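Local coordinates for putative peptidyl-arginine deiminase family protein (PDB 6B2W), which probably hydrolyses agmatine to N-carbamoylputrescine as an agmatine deiminase of polyamine biosynthesis, and here holds agmatine in its pocket, at residues V50-Q55 and K71-V76; R101-D106 and E136-D141; E154-T159 and L188-W193; P283-K288 and V309-F314. The protein carries 1 engineered substitution. All coordinates share one frame; numbering follows the deposited sequence.

Overall arrangement
The four contacts lie in different parts of the fold. Interactions 2, 3 and 4 each pair two parallel strands; interaction 1 joins a helix end to a loop. Interactions 1 and 4 touch, with V50 CG2 4.2 Å from V309 CG2, where helix 37-52 packs against the strands of interaction 4. Interactions 2 and 3 touch neither each other nor the rest, their nearest atoms about 10 Å apart; the centre of 2 is about 34 Å from that of 4, across the chain's centre. None touches agmatine: the side chain of T159 in interaction 3 is about 12 Å away and that of Y285 in interaction 4 about 11 Å. Past D106 the chain runs on to the pocket residues W112 and F116.

Interaction 1. Residues V50-Q55 and K71-V76; sequences VVSEFQ and KDIKNV
K74 and E53 reach for each other across the outer side of this contact, NZ 3.6 Å from OE1 in a salt bridge. Their side chains cross at about a right angle. E53 leaves its backbone pointing away and is brought round by a bend at chi2 (-92°), while K74 kinks at chi3, which lays its CE 3.7 Å from S52 O. That carbonyl also receives a weak bond from N75 ND2 at 3.2 Å, far from straight at 125°. In the same serine, OG is tucked between its own N and carbonyl carbon (chi1 63°), close to K49 O of the preceding turn, its hydrogen-bond partner. S52 CB is left to lie 3.3 Å from K74 O, and I73 CG2 rests 3.5 Å from S52 OG. In this way helix 37-52 meets the loop leading into strand 76-80. With the two charged residues at the exposed side and the one hydrogen bond, from the N75 amide, weak and poorly aligned, the contact probably owes more to the packing of S52 than to strong polar pairing.

Interaction 2. Residues R101-D106 and E136-D141; sequences RLKALD and ELKKVD. With K (potassium ion), chain D.
D106 OD1 binds a potassium ion at 2.6 Å and accepts a hydrogen bond from N125 ND2; the backbone oxygens of F107 and N122 join in binding the metal. The other oxygen, D106 OD2, takes K139 NZ at 2.8 Å on its anti side, little out of the carboxylate plane. K139 lies beside the aspartate and curls, with bends at chi2 and chi4, to deliver its ammonium group. Clamped at both oxygens, the carboxylate can turn little, and the two cations probably favour its charged form. The strands that carry these residues, 101-108 and 138-141, run parallel, the latter outermost in a mixed four-stranded sheet, an arrangement consistent with a module of the alpha/beta-propeller fold of the family. K138 N gives to A104 O, D106 N to K138 O at 2.8 Å, and V140 N to D106 O; this last bond is nearly straight (178°), though its donor sits well above the carbonyl plane. Just before the ladder one water bridges A104 N and E136 O. On the side of D106, L137 packs CG against D106 CB (3.7 Å) and CD1 against A104 CB (3.8 Å). On the side of L105, the K138 chain runs alongside, K138 CD 3.6 Å from L105 CD2, then bends twice and sends NZ to a salt bridge with E98.

Interaction 3. Residues E154-T159 and L188-W193; sequences EGVMLT and LKQIIW
Strands 156-159 and 190-193 run parallel, 20° apart, in a ladder that opens where G155 O accepts from both K189 N (2.7 Å) and Q190 N and continues through M157 N to Q190 O, I192 N to M157 O and T159 N to I192 O. On one face M157 leaves fully extended, chi1 and chi2 both near 180°, and turns only at chi3 (89°), which lays CE 3.8 Å from I191 CD1. L188 crosses it nearer the root, CD1 3.5 Å from M157 CB. Farther along the same face T159 CG2 sits above the six-membered ring of W193, 4.1 Å from its centroid, as a CH-pi contact, while also touching I191 CG2. The threonine OG1 is bonded to S148 O; the indole NE1 reaches D179, and K175 makes a cation-pi contact with the ring. The opposite face carries L158 CD1 on I192 CG2 (3.6 Å) and, more loosely, V156 CG1 by I192 CD1. With helix 175-186 lying between the strands in sequence and pressing L182 onto M157 and I191, the arrangement is a beta-alpha-beta crossover, as expected of the alpha/beta-propeller fold of this family.

Interaction 4. Residues P283-K288 and V309-F314; sequences PFYKDK and VDARVF
A lysine chain lies over an arginine here: K286 CD sits above one face of the R312 guanidinium, 3.3 Å from CZ, its chain crossing at a slant. With a positive phi (52°), K286 directs its side chain toward residues 309-314. At the arginine's edge D310 lies in the guanidinium plane, and its carboxylate probably offsets part of the positive charge. R312 grips it side-on, NE to OD1 and NH2 to OD2 (2.7 Å), each oxygen using its syn lone pair. OD1 is held a second time, on its anti side, by R312 N, closing an Asx turn, so the carboxylate is fixed by three bonds; K286 NZ stays 4.6 Å from D310 OD2, beyond a salt bridge. The frame is the parallel pair of the beta-alpha-beta unit formed by strand 279-284, helix 289-300 and strand 305-310. Its ladder ends with F284 N giving to V309 O (2.8 Å), from above that carbonyl's plane, and A311 N to F284 O (2.9 Å). Beside these bonds A311 CB touches P283 CB at 3.6 Å and Y285 CE1 at 3.9 Å. The hydroxyl of buried Y285 is hydrogen-bonded to T269 O and S320 OG.

Interaction 1. Residues V50-Q55 and K71-V76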
loop_
_atom_site.group_PDB
_atom_site.type_symbol
_atom_site.label_atom_id
_atom_site.label_comp_id
_atom_site.label_asym_id
_atom_site.label_seq_id
_atom_site.Cartn_x
_atom_site.Cartn_y
_atom_site.Cartn_z
ATOM N N VAL A 50 5.572 3.620 16.627
ATOM C CA VAL A 50 6.690 2.860 16.070
ATOM C C VAL A 50 7.329 3.613 14.902
ATOM O O VAL A 50 8.546 3.796 14.879
ATOM C CB VAL A 50 6.251 1.451 15.622
ATOM C CG1 VAL A 50 7.342 0.772 14.804
ATOM C CG2 VAL A 50 5.896 0.599 16.833
ATOM N N VAL A 51 6.511 4.056 13.950
ATOM C CA VAL A 51 7.015 4.786 12.780
ATOM C C VAL A 51 7.704 6.095 13.173
ATOM O O VAL A 51 8.770 6.414 12.652
ATOM C CB VAL A 51 5.889 5.092 11.762
ATOM C CG1 VAL A 51 6.388 6.014 10.655
ATOM C CG2 VAL A 51 5.345 3.804 11.160
ATOM N N SER A 52 7.098 6.835 14.099
ATOM C CA SER A 52 7.609 8.146 14.533
ATOM C C SER A 52 9.055 8.140 15.041
ATOM O O SER A 52 9.731 9.164 14.995
ATOM C CB SER A 52 6.704 8.726 15.623
ATOM O OG SER A 52 6.701 7.904 16.779
ATOM N N GLU A 53 9.515 6.993 15.534
ATOM C CA GLU A 53 10.906 6.824 15.963
ATOM C C GLU A 53 11.907 6.806 14.799
ATOM O O GLU A 53 13.114 6.913 15.027
ATOM C CB GLU A 53 11.057 5.526 16.767
ATOM C CG GLU A 53 10.293 5.498 18.087
ATOM C CD GLU A 53 11.120 5.980 19.271
ATOM O OE1 GLU A 53 11.600 7.139 19.252
ATOM O OE2 GLU A 53 11.281 5.193 20.230
ATOM N N PHE A 54 11.415 6.648 13.567
ATOM C CA PHE A 54 12.276 6.579 12.380
ATOM C C PHE A 54 12.110 7.745 11.394
ATOM O O PHE A 54 13.071 8.130 10.733
ATOM C CB PHE A 54 12.040 5.257 11.657
ATOM C CG PHE A 54 12.408 4.053 12.470
ATOM C CD1 PHE A 54 13.720 3.603 12.515
ATOM C CD2 PHE A 54 11.445 3.375 13.201
ATOM C CE1 PHE A 54 14.064 2.497 13.273
ATOM C CE2 PHE A 54 11.781 2.269 13.962
ATOM C CZ PHE A 54 13.093 1.828 13.997
ATOM N N GLN A 55 10.901 8.288 11.280
ATOM C CA GLN A 55 10.644 9.412 10.381
ATOM C C GLN A 55 9.341 10.102 10.742
ATOM O O GLN A 55 8.512 9.539 11.454
ATOM C CB GLN A 55 10.588 8.941 8.924
ATOM C CG GLN A 55 9.433 8.004 8.604
ATOM C CD GLN A 55 9.455 7.510 7.163
ATOM O OE1 GLN A 55 10.479 7.022 6.680
ATOM N NE2 GLN A 55 8.320 7.623 6.477
ATOM N N LYS A 71 -1.437 13.254 20.765
ATOM C CA LYS A 71 -0.875 14.588 21.004
ATOM C C LYS A 71 0.584 14.605 21.474
ATOM O O LYS A 71 1.336 15.508 21.099
ATOM C CB LYS A 71 -1.749 15.394 21.977
ATOM C CG LYS A 71 -1.909 14.796 23.371
ATOM C CD LYS A 71 -2.170 15.878 24.413
ATOM C CE LYS A 71 -0.873 16.522 24.884
ATOM N NZ LYS A 71 -1.077 17.828 25.568
ATOM N N ASP A 72 0.983 13.622 22.282
ATOM C CA ASP A 72 2.325 13.614 22.879
ATOM C C ASP A 72 3.256 12.586 22.229
ATOM O O ASP A 72 3.958 11.840 22.919
ATOM C CB ASP A 72 2.238 13.378 24.399
ATOM C CG ASP A 72 1.987 14.661 25.189
ATOM O OD1 ASP A 72 2.221 15.771 24.654
ATOM O OD2 ASP A 72 1.562 14.555 26.362
ATOM N N ILE A 73 3.271 12.565 20.899
ATOM C CA ILE A 73 4.153 11.678 20.148
ATOM C C ILE A 73 5.096 12.523 19.298
ATOM O O ILE A 73 4.650 13.337 18.488
ATOM C CB ILE A 73 3.353 10.708 19.253
ATOM C CG1 ILE A 73 2.414 9.855 20.112
ATOM C CG2 ILE A 73 4.291 9.806 18.462
ATOM C CD1 ILE A 73 1.369 9.096 19.322
ATOM N N LYS A 74 6.397 12.332 19.505
ATOM C CA LYS A 74 7.437 13.014 18.725
ATOM C C LYS A 74 7.245 12.801 17.222
ATOM O O LYS A 74 6.745 11.759 16.805
ATOM C CB LYS A 74 8.828 12.514 19.137
ATOM C CG LYS A 74 9.042 11.006 18.969
ATOM C CD LYS A 74 10.508 10.600 19.080
ATOM C CE LYS A 74 11.298 10.928 17.819
ATOM N NZ LYS A 74 12.617 10.234 17.786
ATOM N N ASN A 75 7.644 13.792 16.423
ATOM C CA ASN A 75 7.614 13.700 14.956
ATOM C C ASN A 75 6.241 13.398 14.364
ATOM O O ASN A 75 6.133 12.643 13.397
ATOM C CB ASN A 75 8.604 12.638 14.456
ATOM C CG ASN A 75 10.032 12.934 14.847
ATOM O OD1 ASN A 75 10.327 13.961 15.461
ATOM N ND2 ASN A 75 10.936 12.032 14.481
ATOM N N VAL A 76 5.195 13.975 14.944
ATOM C CA VAL A 76 3.848 13.800 14.419
ATOM C C VAL A 76 3.256 15.164 14.106
ATOM O O VAL A 76 3.308 16.075 14.931
ATOM C CB VAL A 76 2.936 13.039 15.405
ATOM C CG1 VAL A 76 1.534 12.875 14.832
ATOM C CG2 VAL A 76 3.528 11.674 15.722
#

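Interaction 2. Residues R101-D106 and E136-D141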
loop_
_atom_site.group_PDB
_atom_site.type_symbol
_atom_site.label_atom_id
_atom_site.label_comp_id
_atom_site.label_asym_id
_atom_site.label_seq_id
_atom_site.Cartn_x
_atom_site.Cartn_y
_atom_site.Cartn_z
ATOM N N ARG A 101 13.276 15.956 -10.436
ATOM C CA ARG A 101 12.555 16.523 -9.300
ATOM C C ARG A 101 11.421 15.604 -8.896
ATOM O O ARG A 101 10.881 14.873 -9.722
ATOM C CB ARG A 101 11.991 17.897 -9.653
ATOM C CG ARG A 101 13.017 19.010 -9.608
ATOM C CD ARG A 101 12.474 20.280 -10.240
ATOM N NE ARG A 101 13.542 21.246 -10.493
ATOM C CZ ARG A 101 13.908 22.230 -9.668
ATOM N NH1 ARG A 101 13.292 22.423 -8.501
ATOM N NH2 ARG A 101 14.903 23.040 -10.025
ATOM N N LEU A 102 11.064 15.650 -7.619
ATOM C CA LEU A 102 9.923 14.898 -7.131
ATOM C C LEU A 102 8.638 15.594 -7.559
ATOM O O LEU A 102 8.523 16.820 -7.498
ATOM C CB LEU A 102 9.982 14.728 -5.612
ATOM C CG LEU A 102 11.007 13.704 -5.119
ATOM C CD1 LEU A 102 11.265 13.861 -3.631
ATOM C CD2 LEU A 102 10.544 12.290 -5.428
ATOM N N LYS A 103 7.692 14.790 -8.022
ATOM C CA LYS A 103 6.407 15.269 -8.497
ATOM C C LYS A 103 5.379 14.233 -8.064
ATOM O O LYS A 103 5.611 13.026 -8.201
ATOM C CB LYS A 103 6.441 15.406 -10.021
ATOM C CG LYS A 103 5.216 16.051 -10.654
ATOM C CD LYS A 103 5.217 17.570 -10.536
ATOM C CE LYS A 103 4.229 18.189 -11.520
ATOM N NZ LYS A 103 3.724 19.523 -11.088
ATOM N N ALA A 104 4.263 14.703 -7.518
ATOM C CA ALA A 104 3.225 13.819 -6.989
ATOM C C ALA A 104 2.079 13.681 -7.981
ATOM O O ALA A 104 1.612 14.676 -8.536
ATOM C CB ALA A 104 2.712 14.354 -5.661
ATOM N N LEU A 105 1.625 12.448 -8.196
ATOM C CA LEU A 105 0.509 12.179 -9.101
ATOM C C LEU A 105 -0.795 11.997 -8.329
ATOM O O LEU A 105 -0.806 11.390 -7.258
ATOM C CB LEU A 105 0.791 10.936 -9.947
ATOM C CG LEU A 105 2.099 10.920 -10.747
ATOM C CD1 LEU A 105 2.131 9.714 -11.673
ATOM C CD2 LEU A 105 2.286 12.202 -11.543
ATOM N N ASP A 106 -1.883 12.526 -8.892
ATOM C CA ASP A 106 -3.210 12.491 -8.278
ATOM C C ASP A 106 -4.186 11.738 -9.187
ATOM O O ASP A 106 -4.909 12.341 -9.985
ATOM C CB ASP A 106 -3.699 13.926 -8.018
ATOM C CG ASP A 106 -5.000 13.986 -7.223
ATOM O OD1 ASP A 106 -5.277 13.056 -6.430
ATOM O OD2 ASP A 106 -5.753 14.975 -7.380
ATOM N N GLU A 136 2.505 22.059 -6.537
ATOM C CA GLU A 136 1.655 21.695 -7.668
ATOM C C GLU A 136 1.455 20.180 -7.684
ATOM O O GLU A 136 2.310 19.425 -7.221
ATOM C CB GLU A 136 2.259 22.180 -8.995
ATOM C CG GLU A 136 1.232 22.634 -10.026
ATOM C CD GLU A 136 0.931 24.122 -9.947
ATOM O OE1 GLU A 136 1.875 24.926 -10.110
ATOM O OE2 GLU A 136 -0.246 24.489 -9.734
ATOM N N LEU A 137 0.316 19.750 -8.211
ATOM C CA LEU A 137 -0.094 18.358 -8.157
ATOM C C LEU A 137 -0.561 17.945 -9.547
ATOM O O LEU A 137 -1.388 18.630 -10.148
ATOM C CB LEU A 137 -1.225 18.227 -7.135
ATOM C CG LEU A 137 -1.777 16.852 -6.760
ATOM C CD1 LEU A 137 -0.721 15.972 -6.104
ATOM C CD2 LEU A 137 -2.976 17.021 -5.836
ATOM N N LYS A 138 -0.025 16.846 -10.071
ATOM C CA LYS A 138 -0.370 16.411 -11.425
ATOM C C LYS A 138 -1.636 15.554 -11.433
ATOM O O LYS A 138 -1.622 14.411 -10.973
ATOM C CB LYS A 138 0.790 15.644 -12.067
ATOM C CG LYS A 138 0.693 15.562 -13.586
ATOM C CD LYS A 138 1.694 14.583 -14.186
ATOM C CE LYS A 138 3.118 15.110 -14.140
ATOM N NZ LYS A 138 3.413 16.000 -15.298
ATOM N N LYS A 139 -2.729 16.117 -11.948
ATOM C CA LYS A 139 -3.969 15.370 -12.139
ATOM C C LYS A 139 -3.778 14.370 -13.265
ATOM O O LYS A 139 -3.327 14.732 -14.352
ATOM C CB LYS A 139 -5.123 16.306 -12.495
ATOM C CG LYS A 139 -5.549 17.234 -11.372
ATOM C CD LYS A 139 -6.397 16.506 -10.339
ATOM C CE LYS A 139 -6.717 17.398 -9.148
ATOM N NZ LYS A 139 -5.523 17.655 -8.290
ATOM N N VAL A 140 -4.101 13.110 -12.990
ATOM C CA VAL A 140 -4.073 12.065 -14.008
ATOM C C VAL A 140 -5.482 11.510 -14.135
ATOM O O VAL A 140 -6.054 11.005 -13.164
ATOM C CB VAL A 140 -3.073 10.948 -13.659
ATOM C CG1 VAL A 140 -3.064 9.874 -14.737
ATOM C CG2 VAL A 140 -1.678 11.526 -13.498
ATOM N N ASP A 141 -6.036 11.620 -15.339
ATOM C CA ASP A 141 -7.419 11.242 -15.610
ATOM C C ASP A 141 -7.482 9.725 -15.803
ATOM O O ASP A 141 -7.614 9.229 -16.921
ATOM C CB ASP A 141 -7.919 11.997 -16.853
ATOM C CG ASP A 141 -9.432 12.134 -16.900
ATOM O OD1 ASP A 141 -10.143 11.286 -16.316
ATOM O OD2 ASP A 141 -9.910 13.100 -17.534
HETATM K K K D . -7.465 11.621 -6.151
HETATM O O HOH W 1 4.073 17.449 -6.950
HETATM O O HOH W 2 -7.086 12.358 -2.922
#

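Interaction 3. Residues E154-T159 and L188-W193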
loop_
_atom_site.group_PDB
_atom_site.type_symbol
_atom_site.label_atom_id
_atom_site.label_comp_id
_atom_site.label_asym_id
_atom_site.label_seq_id
_atom_site.Cartn_x
_atom_site.Cartn_y
_atom_site.Cartn_z
ATOM N N GLU A 154 13.982 -0.003 -10.676
ATOM C CA GLU A 154 14.784 -0.154 -11.889
ATOM C C GLU A 154 13.883 -0.185 -13.127
ATOM O O GLU A 154 14.275 -0.698 -14.171
ATOM C CB GLU A 154 15.622 -1.440 -11.823
ATOM C CG GLU A 154 16.503 -1.578 -10.588
ATOM C CD GLU A 154 17.588 -0.518 -10.498
ATOM O OE1 GLU A 154 17.958 0.060 -11.543
ATOM O OE2 GLU A 154 18.079 -0.268 -9.375
ATOM N N GLY A 155 12.675 0.361 -13.005
ATOM C CA GLY A 155 11.735 0.421 -14.120
ATOM C C GLY A 155 10.850 -0.804 -14.273
ATOM O O GLY A 155 10.213 -0.972 -15.311
ATOM N N VAL A 156 10.802 -1.658 -13.250
ATOM C CA VAL A 156 9.908 -2.819 -13.252
ATOM C C VAL A 156 8.777 -2.613 -12.245
ATOM O O VAL A 156 9.012 -2.201 -11.108
ATOM C CB VAL A 156 10.656 -4.124 -12.911
ATOM C CG1 VAL A 156 9.726 -5.326 -13.028
ATOM C CG2 VAL A 156 11.863 -4.304 -13.822
ATOM N N MET A 157 7.552 -2.904 -12.671
ATOM C CA MET A 157 6.384 -2.802 -11.808
ATOM C C MET A 157 5.708 -4.160 -11.682
ATOM O O MET A 157 5.805 -4.999 -12.572
ATOM C CB MET A 157 5.389 -1.780 -12.363
ATOM C CG MET A 157 4.192 -1.530 -11.457
ATOM S SD MET A 157 3.049 -0.290 -12.079
ATOM C CE MET A 157 1.952 -1.312 -13.062
ATOM N N LEU A 158 5.016 -4.359 -10.569
ATOM C CA LEU A 158 4.312 -5.597 -10.292
ATOM C C LEU A 158 2.844 -5.285 -9.999
ATOM O O LEU A 158 2.539 -4.348 -9.262
ATOM C CB LEU A 158 4.973 -6.274 -9.097
ATOM C CG LEU A 158 4.607 -7.711 -8.754
ATOM C CD1 LEU A 158 4.863 -8.642 -9.927
ATOM C CD2 LEU A 158 5.415 -8.144 -7.541
ATOM N N THR A 159 1.940 -6.059 -10.591
ATOM C CA THR A 159 0.508 -5.835 -10.409
ATOM C C THR A 159 -0.307 -7.113 -10.641
ATOM O O THR A 159 0.249 -8.154 -10.996
ATOM C CB THR A 159 0.012 -4.712 -11.340
ATOM O OG1 THR A 159 -1.324 -4.339 -10.981
ATOM C CG2 THR A 159 0.052 -5.150 -12.804
ATOM N N LEU A 188 8.398 2.967 -17.179
ATOM C CA LEU A 188 8.783 1.588 -16.888
ATOM C C LEU A 188 9.287 0.861 -18.129
ATOM O O LEU A 188 8.883 1.170 -19.248
ATOM C CB LEU A 188 7.586 0.816 -16.322
ATOM C CG LEU A 188 6.932 1.359 -15.050
ATOM C CD1 LEU A 188 5.605 0.659 -14.803
ATOM C CD2 LEU A 188 7.856 1.207 -13.852
ATOM N N LYS A 189 10.168 -0.111 -17.911
ATOM C CA LYS A 189 10.578 -1.052 -18.952
ATOM C C LYS A 189 9.640 -2.257 -19.018
ATOM O O LYS A 189 9.402 -2.795 -20.094
ATOM C CB LYS A 189 11.993 -1.559 -18.687
ATOM C CG LYS A 189 13.062 -0.479 -18.696
ATOM C CD LYS A 189 14.454 -1.077 -18.539
ATOM C CE LYS A 189 14.728 -1.512 -17.105
ATOM N NZ LYS A 189 15.540 -2.760 -17.036
ATOM N N GLN A 190 9.115 -2.675 -17.867
ATOM C CA GLN A 190 8.393 -3.942 -17.754
ATOM C C GLN A 190 7.301 -3.888 -16.686
ATOM O O GLN A 190 7.490 -3.298 -15.622
ATOM C CB GLN A 190 9.388 -5.052 -17.404
ATOM C CG GLN A 190 8.817 -6.463 -17.385
ATOM C CD GLN A 190 9.811 -7.478 -16.842
ATOM O OE1 GLN A 190 11.020 -7.238 -16.831
ATOM N NE2 GLN A 190 9.304 -8.618 -16.383
ATOM N N ILE A 191 6.161 -4.510 -16.984
ATOM C CA ILE A 191 5.118 -4.750 -15.990
ATOM C C ILE A 191 4.860 -6.250 -15.919
ATOM O O ILE A 191 4.583 -6.884 -16.937
ATOM C CB ILE A 191 3.809 -4.015 -16.339
ATOM C CG1 ILE A 191 4.037 -2.497 -16.332
ATOM C CG2 ILE A 191 2.708 -4.396 -15.353
ATOM C CD1 ILE A 191 2.844 -1.672 -16.776
ATOM N N ILE A 192 4.958 -6.814 -14.717
ATOM C CA ILE A 192 4.644 -8.222 -14.491
ATOM C C ILE A 192 3.185 -8.334 -14.061
ATOM O O ILE A 192 2.783 -7.775 -13.042
ATOM C CB ILE A 192 5.577 -8.846 -13.435
ATOM C CG1 ILE A 192 7.015 -8.866 -13.967
ATOM C CG2 ILE A 192 5.137 -10.264 -13.088
ATOM C CD1 ILE A 192 8.077 -9.080 -12.912
ATOM N N TRP A 193 2.400 -9.051 -14.862
ATOM C CA TRP A 193 0.969 -9.215 -14.629
ATOM C C TRP A 193 0.688 -10.585 -14.046
ATOM O O TRP A 193 0.859 -11.595 -14.727
ATOM C CB TRP A 193 0.209 -9.077 -15.943
ATOM C CG TRP A 193 0.283 -7.726 -16.533
ATOM C CD1 TRP A 193 1.319 -7.202 -17.240
ATOM C CD2 TRP A 193 -0.726 -6.715 -16.483
ATOM N NE1 TRP A 193 1.022 -5.921 -17.635
ATOM C CE2 TRP A 193 -0.230 -5.598 -17.183
ATOM C CE3 TRP A 193 -2.002 -6.645 -15.914
ATOM C CZ2 TRP A 193 -0.965 -4.419 -17.327
ATOM C CZ3 TRP A 193 -2.734 -5.473 -16.058
ATOM C CH2 TRP A 193 -2.213 -4.377 -16.758
#

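Interaction 4. Residues P283-K288 and V309-F314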
loop_
_atom_site.group_PDB
_atom_site.type_symbol
_atom_site.label_atom_id
_atom_site.label_comp_id
_atom_site.label_asym_id
_atom_site.label_seq_id
_atom_site.Cartn_x
_atom_site.Cartn_y
_atom_site.Cartn_z
ATOM N N PRO A 283 3.020 -6.517 9.416
ATOM C CA PRO A 283 1.799 -6.819 10.151
ATOM C C PRO A 283 1.914 -8.143 10.899
ATOM O O PRO A 283 2.354 -9.138 10.323
ATOM C CB PRO A 283 0.744 -6.907 9.049
ATOM C CG PRO A 283 1.491 -7.355 7.846
ATOM C CD PRO A 283 2.882 -6.797 7.973
ATOM N N PHE A 284 1.540 -8.133 12.175
ATOM C CA PHE A 284 1.536 -9.330 13.021
ATOM C C PHE A 284 0.090 -9.684 13.338
ATOM O O PHE A 284 -0.706 -8.802 13.659
ATOM C CB PHE A 284 2.314 -9.069 14.320
ATOM C CG PHE A 284 3.766 -9.494 14.280
ATOM C CD1 PHE A 284 4.477 -9.571 13.085
ATOM C CD2 PHE A 284 4.432 -9.786 15.467
ATOM C CE1 PHE A 284 5.808 -9.957 13.075
ATOM C CE2 PHE A 284 5.763 -10.162 15.463
ATOM C CZ PHE A 284 6.452 -10.251 14.266
ATOM N N TYR A 285 -0.242 -10.970 13.234
ATOM C CA TYR A 285 -1.611 -11.454 13.441
ATOM C C TYR A 285 -1.712 -12.441 14.612
ATOM O O TYR A 285 -2.721 -13.131 14.767
ATOM C CB TYR A 285 -2.136 -12.092 12.147
ATOM C CG TYR A 285 -2.068 -11.156 10.960
ATOM C CD1 TYR A 285 -2.985 -10.121 10.814
ATOM C CD2 TYR A 285 -1.073 -11.289 9.996
ATOM C CE1 TYR A 285 -2.922 -9.248 9.736
ATOM C CE2 TYR A 285 -1.001 -10.423 8.914
ATOM C CZ TYR A 285 -1.931 -9.405 8.787
ATOM O OH TYR A 285 -1.870 -8.540 7.715
ATOM N N LYS A 286 -0.676 -12.477 15.445
ATOM C CA LYS A 286 -0.592 -13.420 16.556
ATOM C C LYS A 286 -0.833 -14.867 16.104
ATOM O O LYS A 286 -1.620 -15.615 16.685
ATOM C CB LYS A 286 -1.506 -12.976 17.704
ATOM C CG LYS A 286 -0.805 -12.005 18.646
ATOM C CD LYS A 286 -1.758 -11.015 19.293
ATOM C CE LYS A 286 -1.217 -10.480 20.613
ATOM N NZ LYS A 286 0.233 -10.129 20.590
ATOM N N ASP A 287 -0.129 -15.220 15.034
ATOM C CA ASP A 287 0.006 -16.581 14.546
ATOM C C ASP A 287 1.484 -16.927 14.728
ATOM O O ASP A 287 2.316 -16.031 14.896
ATOM C CB ASP A 287 -0.410 -16.618 13.070
ATOM C CG ASP A 287 -0.335 -18.007 12.454
ATOM O OD1 ASP A 287 0.779 -18.433 12.087
ATOM O OD2 ASP A 287 -1.394 -18.654 12.295
ATOM N N LYS A 288 1.820 -18.213 14.711
ATOM C CA LYS A 288 3.221 -18.627 14.813
ATOM C C LYS A 288 4.069 -18.105 13.646
ATOM O O LYS A 288 5.285 -17.962 13.776
ATOM C CB LYS A 288 3.341 -20.153 14.900
ATOM C CG LYS A 288 2.982 -20.891 13.615
ATOM C CD LYS A 288 3.869 -22.104 13.389
ATOM C CE LYS A 288 3.734 -22.636 11.973
ATOM N NZ LYS A 288 2.314 -22.892 11.594
ATOM N N VAL A 309 4.031 -5.262 14.186
ATOM C CA VAL A 309 2.969 -4.413 14.724
ATOM C C VAL A 309 1.643 -5.155 14.588
ATOM O O VAL A 309 1.311 -5.646 13.511
ATOM C CB VAL A 309 2.901 -3.049 14.003
ATOM C CG1 VAL A 309 1.660 -2.266 14.416
ATOM C CG2 VAL A 309 4.150 -2.235 14.298
ATOM N N ASP A 310 0.899 -5.236 15.690
ATOM C CA ASP A 310 -0.354 -5.978 15.732
ATOM C C ASP A 310 -1.340 -5.347 14.756
ATOM O O ASP A 310 -1.672 -4.167 14.875
ATOM C CB ASP A 310 -0.915 -5.972 17.159
ATOM C CG ASP A 310 -2.111 -6.900 17.339
ATOM O OD1 ASP A 310 -2.674 -7.409 16.344
ATOM O OD2 ASP A 310 -2.500 -7.117 18.503
ATOM N N ALA A 311 -1.798 -6.145 13.795
ATOM C CA ALA A 311 -2.614 -5.655 12.684
ATOM C C ALA A 311 -3.981 -6.341 12.579
ATOM O O ALA A 311 -4.656 -6.206 11.561
ATOM C CB ALA A 311 -1.848 -5.832 11.381
ATOM N N ARG A 312 -4.394 -7.058 13.620
ATOM C CA ARG A 312 -5.640 -7.831 13.568
ATOM C C ARG A 312 -6.906 -6.984 13.369
ATOM O O ARG A 312 -7.805 -7.381 12.625
ATOM C CB ARG A 312 -5.791 -8.681 14.828
ATOM C CG ARG A 312 -4.841 -9.866 14.878
ATOM C CD ARG A 312 -4.918 -10.559 16.223
ATOM N NE ARG A 312 -4.448 -9.686 17.295
ATOM C CZ ARG A 312 -4.765 -9.812 18.584
ATOM N NH1 ARG A 312 -5.577 -10.781 19.001
ATOM N NH2 ARG A 312 -4.267 -8.956 19.467
ATOM N N VAL A 313 -6.971 -5.828 14.029
ATOM C CA VAL A 313 -8.172 -4.977 13.983
ATOM C C VAL A 313 -8.362 -4.355 12.598
ATOM O O VAL A 313 -9.493 -4.164 12.151
ATOM C CB VAL A 313 -8.139 -3.861 15.053
ATOM C CG1 VAL A 313 -9.389 -2.999 14.970
ATOM C CG2 VAL A 313 -8.025 -4.458 16.448
ATOM N N PHE A 314 -7.251 -4.058 11.926
ATOM C CA PHE A 314 -7.277 -3.517 10.564
ATOM C C PHE A 314 -8.063 -4.424 9.619
ATOM O O PHE A 314 -8.769 -3.945 8.733
ATOM C CB PHE A 314 -5.855 -3.352 10.016
ATOM C CG PHE A 314 -5.097 -2.200 10.611
ATOM C CD1 PHE A 314 -4.388 -2.348 11.797
ATOM C CD2 PHE A 314 -5.072 -0.971 9.972
ATOM C CE1 PHE A 314 -3.685 -1.290 12.338
ATOM C CE2 PHE A 314 -4.371 0.092 10.507
ATOM C CZ PHE A 314 -3.677 -0.068 11.692
#